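Local atomic coordinates of hypothetical protein (PDB entry 2IGS), a protein that is of unknown function but belongs to the DUF3218 family, placed in the lysozyme clan, and folds largely into packed helices. Residues V150-L159 / A206-F214. Sequence-based numbering, arbitrary orientation.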
# COMPACT_ATOMS: atom_id res chain seq x y z
N VAL F 150 -36.07 0.24 7.25
CA VAL F 150 -37.19 1.09 6.91
C VAL F 150 -36.75 2.19 5.95
O VAL F 150 -35.66 2.77 6.09
CB VAL F 150 -37.80 1.66 8.25
CG1 VAL F 150 -38.76 2.80 8.01
CG2 VAL F 150 -38.46 0.55 9.03
N SER F 151 -37.58 2.47 4.95
CA SER F 151 -37.30 3.54 3.99
C SER F 151 -35.95 3.35 3.30
O SER F 151 -35.50 2.23 3.07
CB SER F 151 -37.35 4.92 4.70
OG SER F 151 -37.34 5.98 3.76
N TYR F 152 -35.30 4.46 2.96
CA TYR F 152 -34.10 4.41 2.14
C TYR F 152 -32.83 4.24 2.98
O TYR F 152 -31.92 5.08 2.96
CB TYR F 152 -34.03 5.64 1.24
CG TYR F 152 -35.18 5.74 0.24
CD1 TYR F 152 -35.58 4.62 -0.51
CD2 TYR F 152 -35.84 6.95 -0.00
CE1 TYR F 152 -36.59 4.71 -1.43
CE2 TYR F 152 -36.85 7.04 -0.93
CZ TYR F 152 -37.23 5.91 -1.64
OH TYR F 152 -38.23 5.99 -2.58
N GLY F 153 -32.77 3.13 3.71
CA GLY F 153 -31.62 2.87 4.58
C GLY F 153 -31.73 3.14 6.07
O GLY F 153 -30.70 3.06 6.78
N VAL F 154 -32.93 3.44 6.59
CA VAL F 154 -33.11 3.54 8.07
C VAL F 154 -33.09 2.16 8.74
O VAL F 154 -34.10 1.49 8.89
CB VAL F 154 -34.36 4.38 8.52
CG1 VAL F 154 -34.31 4.65 10.05
CG2 VAL F 154 -34.42 5.67 7.77
N ASN F 155 -31.90 1.77 9.19
CA ASN F 155 -31.67 0.48 9.78
C ASN F 155 -31.92 0.51 11.28
O ASN F 155 -31.05 0.87 12.08
CB ASN F 155 -30.23 0.04 9.48
CG ASN F 155 -30.03 -1.48 9.63
OD1 ASN F 155 -30.61 -2.12 10.51
ND2 ASN F 155 -29.22 -2.05 8.76
N LEU F 156 -33.13 0.11 11.65
CA LEU F 156 -33.57 0.21 13.02
C LEU F 156 -32.89 -0.84 13.92
O LEU F 156 -32.65 -0.57 15.09
CB LEU F 156 -35.11 0.14 13.10
CG LEU F 156 -35.95 1.25 12.46
CD1 LEU F 156 -37.44 0.96 12.70
CD2 LEU F 156 -35.59 2.61 13.02
N ARG F 157 -32.59 -2.00 13.35
CA ARG F 157 -31.96 -3.14 14.03
C ARG F 157 -30.59 -2.76 14.55
O ARG F 157 -30.15 -3.19 15.62
CB ARG F 157 -31.79 -4.30 13.04
CG ARG F 157 -30.95 -5.47 13.56
CD ARG F 157 -31.66 -6.22 14.66
NE ARG F 157 -30.87 -7.33 15.20
CZ ARG F 157 -29.94 -7.19 16.14
NH1 ARG F 157 -29.68 -5.99 16.65
NH2 ARG F 157 -29.26 -8.24 16.57
N THR F 158 -29.94 -1.93 13.78
CA THR F 158 -28.57 -1.61 13.96
C THR F 158 -28.42 -0.28 14.72
O THR F 158 -27.36 0.02 15.27
CB THR F 158 -27.97 -1.63 12.56
OG1 THR F 158 -27.06 -2.73 12.45
CG2 THR F 158 -27.34 -0.32 12.15
N LEU F 159 -29.49 0.51 14.73
CA LEU F 159 -29.50 1.82 15.36
C LEU F 159 -29.31 1.73 16.87
O LEU F 159 -29.92 0.91 17.56
CB LEU F 159 -30.80 2.53 15.00
CG LEU F 159 -31.17 3.87 15.61
CD1 LEU F 159 -30.07 4.85 15.39
CD2 LEU F 159 -32.43 4.30 14.94
N ALA F 206 -42.08 9.31 6.53
CA ALA F 206 -40.93 8.45 6.15
C ALA F 206 -39.72 9.29 5.74
O ALA F 206 -38.60 8.95 6.08
CB ALA F 206 -41.31 7.52 5.03
N VAL F 207 -39.95 10.37 4.99
CA VAL F 207 -38.83 11.24 4.60
C VAL F 207 -38.29 11.99 5.83
O VAL F 207 -37.08 12.18 5.94
CB VAL F 207 -39.19 12.23 3.46
CG1 VAL F 207 -38.08 13.26 3.30
CG2 VAL F 207 -39.49 11.50 2.13
N THR F 208 -39.17 12.39 6.76
CA THR F 208 -38.78 13.00 8.04
C THR F 208 -37.84 12.07 8.84
O THR F 208 -36.81 12.51 9.35
CB THR F 208 -40.01 13.40 8.90
OG1 THR F 208 -40.95 14.11 8.10
CG2 THR F 208 -39.63 14.27 10.09
N LEU F 209 -38.22 10.79 8.95
CA LEU F 209 -37.44 9.78 9.64
C LEU F 209 -36.10 9.61 8.95
O LEU F 209 -35.05 9.57 9.64
CB LEU F 209 -38.20 8.44 9.67
CG LEU F 209 -37.53 7.18 10.24
CD1 LEU F 209 -37.32 7.33 11.76
CD2 LEU F 209 -38.33 5.88 9.94
N LEU F 210 -36.14 9.53 7.61
CA LEU F 210 -34.94 9.31 6.79
C LEU F 210 -33.86 10.36 7.06
O LEU F 210 -32.70 10.04 7.25
CB LEU F 210 -35.29 9.30 5.29
CG LEU F 210 -34.14 9.08 4.31
CD1 LEU F 210 -33.67 7.61 4.32
CD2 LEU F 210 -34.51 9.50 2.89
N LEU F 211 -34.28 11.62 7.05
CA LEU F 211 -33.38 12.74 7.28
C LEU F 211 -32.89 12.80 8.73
O LEU F 211 -31.75 13.14 8.97
CB LEU F 211 -34.08 14.05 6.89
CG LEU F 211 -34.41 14.20 5.40
CD1 LEU F 211 -35.16 15.49 5.12
CD2 LEU F 211 -33.15 14.07 4.54
N ALA F 212 -33.76 12.48 9.68
CA ALA F 212 -33.35 12.47 11.09
C ALA F 212 -32.21 11.48 11.37
O ALA F 212 -31.21 11.82 12.01
CB ALA F 212 -34.55 12.15 12.00
N TYR F 213 -32.41 10.25 10.91
CA TYR F 213 -31.45 9.16 10.97
C TYR F 213 -30.15 9.54 10.29
O TYR F 213 -29.09 9.56 10.91
CB TYR F 213 -32.08 7.95 10.29
CG TYR F 213 -31.19 6.73 10.17
CD1 TYR F 213 -31.04 5.85 11.24
CD2 TYR F 213 -30.55 6.42 8.97
CE1 TYR F 213 -30.23 4.72 11.15
CE2 TYR F 213 -29.73 5.27 8.86
CZ TYR F 213 -29.58 4.44 9.95
OH TYR F 213 -28.79 3.31 9.88
N PHE F 214 -30.23 9.90 9.01
CA PHE F 214 -29.02 10.17 8.23
C PHE F 214 -28.29 11.44 8.63
O PHE F 214 -27.14 11.63 8.26
CB PHE F 214 -29.30 10.15 6.71
CG PHE F 214 -29.18 8.78 6.12
CD1 PHE F 214 -27.92 8.18 5.97
CD2 PHE F 214 -30.30 8.06 5.75
CE1 PHE F 214 -27.80 6.90 5.45
CE2 PHE F 214 -30.19 6.79 5.22
CZ PHE F 214 -28.94 6.21 5.06
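Val154 and Leu210 bring the two backbones to 6.2 Å between CA atoms, where the turn joining strand 148-150 to strand 154-155 meets helix 203-216; no hydrogen bond crosses, and apolar side chains, a CH-pi contact and carbonyl oxygens against ring carbons make the contact. The Tyr213 ring turns one face to Val154 in a CH-pi contact, the CA of Val154 standing 3.9 Å from the ring centroid and 13° off its normal. Val154 forks at CB: CG1, anti to the backbone N (chi1 -170°), reaches CD1 of Tyr213 at 3.7 Å over the same ring, while CG2 rests 3.8 Å from the CA of Leu210. CD2 of Leu159 meets the Tyr213 edge. Leu210 CD1 packs against CB of Tyr152, centre of an inverse gamma turn, and the Tyr152 carbonyl O approaches the Phe214 edge, 3.3 Å from CE2. Ahead of the turn, Val150 CG1 touches Leu209 CD2 at 3.7 Å, the two side chains crossing nearly at right angles. The hydroxyls of the turn find partners outside the contact: Ser151 OG bonds to Pro129 O and Tyr152 OH to Val127 O. The contact thus seats the hairpin of the small antiparallel sheet on helix 203-216, which also packs against helices 35-48, 87-113 and 171-177.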